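Side-chain contacts in alpha-1,2-mannosidase (Bacteroides thetaiotaomicron, PDB 2WW2), which hydrolyses alpha-mannosides with inversion of configuration, as a member of the calcium-dependent glycoside hydrolase family 92: residues 280-283 and 284-288; 330-333 and 334-338; 517-520 and 521-525; 625-628 and 629-633. One frame throughout, in Å; residues are numbered along the deposited sequence.

Interaction 1 of 4, residues 280-283 and 284-288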
# COMPACT_ATOMS: atom_id res chain seq x y z
N THR A 280 9.30 3.18 -33.75
CA THR A 280 7.88 3.12 -34.11
C THR A 280 7.29 4.53 -34.23
O THR A 280 7.85 5.49 -33.71
CB THR A 280 7.06 2.34 -33.07
OG1 THR A 280 7.10 3.05 -31.84
CG2 THR A 280 7.62 0.90 -32.85
N ASP A 281 6.16 4.68 -34.92
CA ASP A 281 5.47 5.98 -34.93
C ASP A 281 5.17 6.44 -33.50
O ASP A 281 5.27 7.62 -33.18
CB ASP A 281 4.16 5.89 -35.72
CG ASP A 281 4.39 5.82 -37.20
OD1 ASP A 281 5.52 6.13 -37.65
OD2 ASP A 281 3.44 5.44 -37.92
N GLU A 282 4.81 5.51 -32.64
CA GLU A 282 4.50 5.91 -31.25
C GLU A 282 5.74 6.50 -30.53
O GLU A 282 5.64 7.52 -29.82
CB GLU A 282 3.91 4.72 -30.50
CG GLU A 282 3.78 4.90 -29.01
CD GLU A 282 2.78 5.96 -28.60
OE1 GLU A 282 2.02 6.48 -29.44
OE2 GLU A 282 2.75 6.28 -27.40
N GLN A 283 6.89 5.86 -30.73
CA GLN A 283 8.14 6.38 -30.18
C GLN A 283 8.51 7.76 -30.75
O GLN A 283 8.96 8.64 -30.02
CB GLN A 283 9.28 5.37 -30.43
CG GLN A 283 9.14 4.07 -29.58
CD GLN A 283 10.18 3.02 -29.93
OE1 GLN A 283 10.55 2.84 -31.10
NE2 GLN A 283 10.65 2.29 -28.92
N LEU A 284 8.38 7.92 -32.06
CA LEU A 284 8.67 9.20 -32.69
C LEU A 284 7.71 10.29 -32.15
O LEU A 284 8.11 11.42 -31.87
CB LEU A 284 8.53 9.07 -34.23
CG LEU A 284 9.60 8.17 -34.89
CD1 LEU A 284 9.25 7.76 -36.32
CD2 LEU A 284 10.93 8.91 -34.88
N ARG A 285 6.43 9.95 -32.02
CA ARG A 285 5.49 10.92 -31.42
C ARG A 285 5.86 11.28 -29.99
O ARG A 285 5.79 12.45 -29.60
CB ARG A 285 4.06 10.37 -31.49
CG ARG A 285 3.56 10.31 -32.95
CD ARG A 285 2.11 9.96 -33.03
NE ARG A 285 1.82 8.71 -32.34
CZ ARG A 285 1.41 7.60 -32.95
NH1 ARG A 285 1.26 7.59 -34.27
NH2 ARG A 285 1.17 6.51 -32.23
N THR A 286 6.27 10.30 -29.21
CA THR A 286 6.60 10.57 -27.81
C THR A 286 7.81 11.49 -27.77
O THR A 286 7.80 12.52 -27.10
CB THR A 286 6.87 9.27 -27.04
OG1 THR A 286 5.73 8.41 -27.18
CG2 THR A 286 7.08 9.57 -25.54
N PHE A 287 8.84 11.12 -28.51
CA PHE A 287 10.09 11.88 -28.55
C PHE A 287 9.89 13.34 -29.00
O PHE A 287 10.36 14.27 -28.33
CB PHE A 287 11.08 11.18 -29.50
CG PHE A 287 12.44 11.84 -29.56
CD1 PHE A 287 13.36 11.69 -28.51
CD2 PHE A 287 12.80 12.61 -30.66
CE1 PHE A 287 14.61 12.30 -28.58
CE2 PHE A 287 14.05 13.22 -30.73
CZ PHE A 287 14.95 13.07 -29.69
N TYR A 288 9.24 13.54 -30.14
CA TYR A 288 9.09 14.91 -30.65
C TYR A 288 8.09 15.73 -29.86
O TYR A 288 8.24 16.93 -29.75
CB TYR A 288 8.81 14.90 -32.17
CG TYR A 288 10.10 14.57 -32.89
CD1 TYR A 288 11.16 15.47 -32.86
CD2 TYR A 288 10.28 13.34 -33.53
CE1 TYR A 288 12.38 15.18 -33.48
CE2 TYR A 288 11.49 13.03 -34.14
CZ TYR A 288 12.54 13.97 -34.11
OH TYR A 288 13.75 13.69 -34.70
O HOH W 1 0.90 5.14 -36.46

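Interaction 2 of 4, residues 330-333 and 334-338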
# COMPACT_ATOMS: atom_id res chain seq x y z
N GLY A 330 10.91 27.81 -13.53
CA GLY A 330 11.42 27.42 -12.22
C GLY A 330 12.72 26.65 -12.37
O GLY A 330 12.72 25.46 -12.72
N PHE A 331 13.83 27.32 -12.11
CA PHE A 331 15.13 26.70 -12.29
C PHE A 331 15.28 25.43 -11.45
O PHE A 331 16.01 24.54 -11.84
CB PHE A 331 16.26 27.67 -11.96
CG PHE A 331 16.35 28.85 -12.90
CD1 PHE A 331 15.88 28.77 -14.21
CD2 PHE A 331 16.96 30.04 -12.47
CE1 PHE A 331 15.98 29.86 -15.06
CE2 PHE A 331 17.08 31.15 -13.35
CZ PHE A 331 16.58 31.05 -14.63
N TRP A 332 14.60 25.36 -10.31
CA TRP A 332 14.63 24.17 -9.46
C TRP A 332 14.27 22.94 -10.29
O TRP A 332 14.79 21.84 -10.09
CB TRP A 332 13.66 24.29 -8.28
CG TRP A 332 13.67 23.08 -7.40
CD1 TRP A 332 14.65 22.71 -6.51
CD2 TRP A 332 12.67 22.06 -7.35
NE1 TRP A 332 14.30 21.53 -5.89
CE2 TRP A 332 13.10 21.11 -6.39
CE3 TRP A 332 11.46 21.86 -8.03
CZ2 TRP A 332 12.34 19.96 -6.09
CZ3 TRP A 332 10.71 20.72 -7.73
CH2 TRP A 332 11.16 19.79 -6.77
N ASP A 333 13.39 23.14 -11.25
CA ASP A 333 13.01 22.05 -12.16
C ASP A 333 13.93 22.01 -13.38
O ASP A 333 14.45 20.94 -13.76
CB ASP A 333 11.58 22.23 -12.67
CG ASP A 333 10.56 21.57 -11.77
OD1 ASP A 333 10.73 20.39 -11.40
OD2 ASP A 333 9.57 22.23 -11.47
N THR A 334 14.10 23.16 -14.02
CA THR A 334 14.69 23.17 -15.37
C THR A 334 16.23 23.10 -15.43
O THR A 334 16.77 22.90 -16.50
CB THR A 334 14.17 24.38 -16.18
OG1 THR A 334 14.58 25.60 -15.54
CG2 THR A 334 12.63 24.33 -16.30
N PHE A 335 16.93 23.26 -14.31
CA PHE A 335 18.41 23.14 -14.36
C PHE A 335 18.85 21.71 -14.67
O PHE A 335 19.95 21.49 -15.17
CB PHE A 335 19.06 23.61 -13.05
CG PHE A 335 19.20 22.51 -12.00
CD1 PHE A 335 20.25 21.60 -12.05
CD2 PHE A 335 18.31 22.43 -10.93
CE1 PHE A 335 20.39 20.60 -11.06
CE2 PHE A 335 18.45 21.44 -9.94
CZ PHE A 335 19.48 20.52 -10.02
N ARG A 336 18.00 20.75 -14.34
CA ARG A 336 18.38 19.33 -14.34
C ARG A 336 18.62 18.79 -15.76
O ARG A 336 19.59 18.05 -15.99
CB ARG A 336 17.34 18.46 -13.59
CG ARG A 336 17.19 18.86 -12.09
CD ARG A 336 15.94 18.33 -11.37
NE ARG A 336 15.65 19.17 -10.19
CZ ARG A 336 16.18 18.98 -8.98
NH1 ARG A 336 17.02 17.97 -8.77
NH2 ARG A 336 15.87 19.79 -7.97
N ALA A 337 17.76 19.14 -16.70
CA ALA A 337 17.90 18.59 -18.05
C ALA A 337 17.49 19.56 -19.16
O ALA A 337 18.02 19.49 -20.27
CB ALA A 337 17.09 17.28 -18.18
N VAL A 338 16.52 20.42 -18.89
CA VAL A 338 16.02 21.35 -19.92
C VAL A 338 17.14 22.33 -20.36
O VAL A 338 17.46 22.44 -21.55
CB VAL A 338 14.76 22.14 -19.42
CG1 VAL A 338 14.45 23.31 -20.35
CG2 VAL A 338 13.53 21.20 -19.32
O HOH W 2 14.82 19.82 -16.27

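Interaction 3 of 4, residues 517-520 and 521-525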
# COMPACT_ATOMS: atom_id res chain seq x y z
N GLY A 517 8.53 15.25 -1.33
CA GLY A 517 9.19 13.96 -1.28
C GLY A 517 9.52 13.63 0.15
O GLY A 517 9.14 14.37 1.07
N SER A 518 10.20 12.50 0.33
CA SER A 518 10.56 12.00 1.64
C SER A 518 12.04 11.68 1.58
O SER A 518 12.69 11.89 0.55
CB SER A 518 9.78 10.72 1.94
OG SER A 518 10.20 9.70 1.05
N SER A 519 12.59 11.19 2.69
CA SER A 519 14.00 10.81 2.71
C SER A 519 14.31 9.77 1.63
O SER A 519 15.42 9.71 1.10
CB SER A 519 14.40 10.27 4.08
OG SER A 519 15.79 9.99 4.06
N TRP A 520 13.33 8.94 1.33
CA TRP A 520 13.48 7.88 0.33
C TRP A 520 13.95 8.47 -0.99
O TRP A 520 14.75 7.85 -1.71
CB TRP A 520 12.14 7.16 0.14
CG TRP A 520 12.16 5.95 -0.78
CD1 TRP A 520 11.72 5.88 -2.08
CD2 TRP A 520 12.60 4.63 -0.43
NE1 TRP A 520 11.88 4.60 -2.57
CE2 TRP A 520 12.42 3.81 -1.58
CE3 TRP A 520 13.14 4.06 0.72
CZ2 TRP A 520 12.77 2.45 -1.59
CZ3 TRP A 520 13.48 2.71 0.72
CH2 TRP A 520 13.30 1.92 -0.44
N HIS A 521 13.46 9.66 -1.32
CA HIS A 521 13.85 10.35 -2.56
C HIS A 521 15.08 11.22 -2.36
O HIS A 521 16.01 11.17 -3.16
CB HIS A 521 12.72 11.22 -3.11
CG HIS A 521 11.37 10.59 -3.02
ND1 HIS A 521 10.95 9.61 -3.89
CD2 HIS A 521 10.35 10.78 -2.14
CE1 HIS A 521 9.73 9.22 -3.56
NE2 HIS A 521 9.34 9.93 -2.50
N TRP A 522 15.06 12.05 -1.32
CA TRP A 522 16.07 13.10 -1.12
C TRP A 522 17.46 12.57 -0.78
O TRP A 522 18.48 13.26 -0.98
CB TRP A 522 15.57 14.14 -0.10
CG TRP A 522 14.62 15.10 -0.76
CD1 TRP A 522 13.25 15.03 -0.79
CD2 TRP A 522 14.99 16.24 -1.54
NE1 TRP A 522 12.74 16.08 -1.53
CE2 TRP A 522 13.79 16.83 -2.01
CE3 TRP A 522 16.22 16.82 -1.91
CZ2 TRP A 522 13.78 17.98 -2.82
CZ3 TRP A 522 16.21 17.95 -2.70
CH2 TRP A 522 15.00 18.53 -3.15
N THR A 523 17.53 11.33 -0.30
CA THR A 523 18.82 10.71 0.01
C THR A 523 19.70 10.60 -1.25
O THR A 523 20.92 10.59 -1.15
CB THR A 523 18.63 9.35 0.71
OG1 THR A 523 18.07 9.59 2.01
CG2 THR A 523 19.97 8.59 0.87
N TRP A 524 19.08 10.56 -2.43
CA TRP A 524 19.84 10.45 -3.68
C TRP A 524 20.32 11.78 -4.25
O TRP A 524 21.00 11.81 -5.28
CB TRP A 524 18.98 9.73 -4.73
CG TRP A 524 18.63 8.36 -4.24
CD1 TRP A 524 17.44 7.97 -3.68
CD2 TRP A 524 19.48 7.21 -4.21
NE1 TRP A 524 17.50 6.65 -3.32
CE2 TRP A 524 18.74 6.16 -3.63
CE3 TRP A 524 20.79 6.97 -4.62
CZ2 TRP A 524 19.27 4.88 -3.45
CZ3 TRP A 524 21.32 5.69 -4.44
CH2 TRP A 524 20.55 4.67 -3.87
N SER A 525 19.94 12.88 -3.61
CA SER A 525 20.21 14.21 -4.16
C SER A 525 21.66 14.64 -3.92
O SER A 525 21.93 15.64 -3.23
CB SER A 525 19.23 15.25 -3.59
OG SER A 525 19.32 16.46 -4.30
O HOH W 3 15.48 5.07 -1.68

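Interaction 4 of 4, residues 625-628 and 629-633. With NA (sodium ion), chain F.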
# COMPACT_ATOMS: atom_id res chain seq x y z
N ASP A 625 2.73 8.42 -11.82
CA ASP A 625 1.89 9.16 -10.88
C ASP A 625 2.57 10.46 -10.44
O ASP A 625 1.92 11.46 -10.13
CB ASP A 625 1.62 8.32 -9.63
CG ASP A 625 0.58 7.24 -9.86
OD1 ASP A 625 -0.20 7.34 -10.85
OD2 ASP A 625 0.55 6.30 -9.04
N GLU A 626 3.89 10.44 -10.43
CA GLU A 626 4.65 11.60 -10.00
C GLU A 626 5.15 12.43 -11.15
O GLU A 626 5.89 13.39 -10.96
CB GLU A 626 5.87 11.11 -9.27
CG GLU A 626 6.32 12.01 -8.23
CD GLU A 626 5.91 11.47 -6.91
OE1 GLU A 626 4.80 10.88 -6.87
OE2 GLU A 626 6.69 11.61 -5.95
N ASP A 627 4.78 12.05 -12.37
CA ASP A 627 5.27 12.75 -13.55
C ASP A 627 4.16 13.61 -14.12
O ASP A 627 3.16 13.11 -14.64
CB ASP A 627 5.76 11.76 -14.60
CG ASP A 627 6.49 12.44 -15.77
OD1 ASP A 627 6.49 13.70 -15.85
OD2 ASP A 627 7.05 11.71 -16.61
N ASN A 628 4.35 14.92 -13.98
CA ASN A 628 3.36 15.88 -14.45
C ASN A 628 3.87 16.65 -15.67
O ASN A 628 3.48 17.80 -15.90
CB ASN A 628 3.01 16.82 -13.31
CG ASN A 628 2.48 16.06 -12.10
OD1 ASN A 628 3.10 16.06 -11.01
ND2 ASN A 628 1.38 15.34 -12.31
N GLY A 629 4.75 16.01 -16.44
CA GLY A 629 5.26 16.63 -17.66
C GLY A 629 6.69 17.09 -17.52
O GLY A 629 7.35 17.34 -18.53
N GLN A 630 7.19 17.17 -16.28
CA GLN A 630 8.52 17.72 -16.01
C GLN A 630 9.67 16.85 -16.53
O GLN A 630 10.81 17.30 -16.58
CB GLN A 630 8.73 18.06 -14.52
CG GLN A 630 8.90 16.88 -13.56
CD GLN A 630 7.57 16.32 -13.06
OE1 GLN A 630 6.50 16.63 -13.60
NE2 GLN A 630 7.63 15.48 -12.02
N THR A 631 9.36 15.63 -16.96
CA THR A 631 10.38 14.74 -17.46
C THR A 631 10.56 14.85 -18.99
O THR A 631 11.20 14.01 -19.58
CB THR A 631 10.09 13.29 -17.10
OG1 THR A 631 8.92 12.86 -17.82
CG2 THR A 631 9.85 13.14 -15.58
N SER A 632 10.00 15.88 -19.63
CA SER A 632 10.13 16.02 -21.10
C SER A 632 11.60 15.98 -21.58
O SER A 632 11.95 15.21 -22.47
CB SER A 632 9.42 17.28 -21.60
OG SER A 632 10.08 18.47 -21.16
N ALA A 633 12.48 16.76 -20.96
CA ALA A 633 13.89 16.78 -21.36
C ALA A 633 14.60 15.49 -20.95
O ALA A 633 15.53 15.01 -21.63
CB ALA A 633 14.59 17.99 -20.75
NA NA F . 1.41 11.55 -14.54
O HOH W 4 0.83 12.60 -12.34
O HOH W 5 -0.14 9.72 -14.43

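Interaction 1 of 4, residues 280-283 and 284-288
A capping box of Thr-280 and Gln-283 begins helix 281-294, and across the same first turn Glu-282 and Arg-285 form an i to i+3 salt bridge. Thr-280 OG1 accepts from Gln-283 N at 3.0 Å; the return bond, from Thr-280 N to Gln-283 OE1, is less certain because the position of OE1 is less sure. In the salt bridge, Arg-285 NH2 lies 2.9 Å from Glu-282 OE1. The oxygen uses its anti lone pair and sits within 10° of the guanidinium plane, yet the carboxylate is turned 62° against that plane, so the two flat groups do not meet side by side. A bend at chi3 (-56°) folds the arginine back, bringing one guanidinium face over Asp-281 O and Glu-282 N near its rim. Outside the turn, Ser-617 fixes both partners, its N bonded to Glu-282 OE2 and its OG to Arg-285 NE. A water accepts from Arg-285 NH1 and donates to Asp-281 OD2, bridging opposite charges that do not touch directly. One residue further along, Thr-286 doubles the helical bond: its N and its OG1 reach Glu-282 O from opposite faces of the carbonyl plane, the hydroxyl at 2.8 Å from that oxygen.

Interaction 2 of 4, residues 330-333 and 334-338
Two torsion settings bring Trp-332 and Arg-336 together: the indole leaves with CG opposite the backbone N (chi1 180°), and the arginine runs extended from CG to NE, back across the preceding turn. Its NH2 lies over the indole face, and CZ of Arg-336 is 4.6 Å from the centroid of the Trp-332 five-membered ring, 17° off the normal. This is a cation-pi contact, but with the planes 76° apart the guanidinium stands on the ring instead of lying flat on it. Arg-336 NH2 and Trp-332 NE1, both donors, approach to 3.1 Å; Glu-450 OE2 reconciles them, forming a salt bridge with the first and a weak hydrogen bond with the second. The same guanidinium holds the backbone: NE donates to Trp-332 O at 2.8 Å, nearly collinear with the carbonyl bond, and NH2 adds a weaker bond. Phe-335 CE2 sits over one guanidinium face, 3.4 Å above the plane of Arg-336. Elsewhere, Thr-334 OG1 meets the edge of the Phe-331 ring and is hydrogen-bonded to Asn-329 OD1. A water donates to Asp-333 O and accepts from Val-338 N, bridging the end of this turn to the first residue of helix 338-345. An arginine side chain here takes over a carbonyl that a continuing helix would bond through its backbone, where the short helix 331-334 gives way to the loop, in the buried centre of the family 92 catalytic domain.

Interaction 3 of 4, residues 517-520 and 521-525
A short helical turn begins at Ser-519, with Ser-518 at the N-cap and Ser-518 O accepting from both Trp-522 N, in the carbonyl plane, and His-521 N, 56° above it; a type I turn spans Trp-522 to Ser-525. Trp-520 and His-521 form a T-shaped pair: the indole edge points at the imidazole face, with five-membered ring centroids 5.6 Å apart and planes at 90°. The closest ring atoms are Trp-520 CD1 and His-521 CE1, at 4.2 Å. With CG beside its own backbone N (chi1 -41°), His-521 turns its ring edge back to Ser-518, leaving CD2 3.4 Å from Ser-518 OG. A water accepts from Trp-524 NE1 at 3.0 Å, donates to Trp-520 O, and lies over the centre of the Trp-520 ring. Ser-519 O takes two bonds from Thr-523, from N and from OG1 (2.8 Å), on opposite faces of its plane. Beyond the turn, Ser-519 OG and Thr-523 OG1 bond to Met-492 O and N, securing the turn to strand 491-492. Trp-520 and Trp-524 pack on helix 540-551, Trp-524 also meets helix 530-537, and Trp-522 lies against helix 444-465.

Interaction 4 of 4, residues 625-628 and 629-633
Asp-627 works in two directions at once: its backbone O binds a sodium ion at 2.3 Å, while its carboxylate, roughly at right angles to that carbonyl, reaches Gly-629 and Thr-631. CG set opposite the backbone N (chi1 -171°) sends the carboxylate forward along the chain. There OD1 of Asp-627 accepts from Gly-629 N at 3.0 Å, from 35° above the carboxylate plane, closing an Asx turn. OD2 is met on its syn side by Thr-631 OG1, at a very short modelled distance of 2.5 Å from Asp-627 OD2; Tyr-615 OH is a second partner of that hydroxyl. Gly-629 follows with a positive phi of 107°, a conformation that glycine tolerates without strain. Gln-630 folds back over the loop through its bent chain and spans it with both ends of the amide: OE1 accepts from Asn-628 N at 2.8 Å, and NE2 donates to Glu-626 O at 2.9 Å. NE2 is also hydrogen-bonded to Gly-583 O, so the loop is tied to a neighbouring one. Two waters and the carbonyls of Ser-19, Tyr-622 and Gly-624 complete the six sodium ligands, and one of these waters also donates to Asp-625 O at 2.7 Å. Asx turn and type I turn (Gly-629 to Ser-632) thus run together into the start of helix 632-640, a sodium-binding loop braced partly by the side chains of Asp-627 and Gln-630.

From the N terminus the four contacts run in series, each closing a local turn; none nests in or crosses another. Interaction 1 starts helix 281-294, interaction 2 links strand 326-330 to helix 338-345, interaction 3 forms the turn ahead of helix 530-537, and interaction 4 leads into helix 632-640. In space, interaction 2 touches both interaction 3 and interaction 4: Trp-332 CZ2 lies 4.1 Å from Trp-522 CZ2 of interaction 3, and Ala-337 CB lies 3.7 Å from Ala-633 CB of interaction 4. Interactions 1 and 4 do not touch, with nearest atoms about 6 Å apart, but Thr-286 and Phe-287 pack on Tyr-635, joining the two helices these contacts begin.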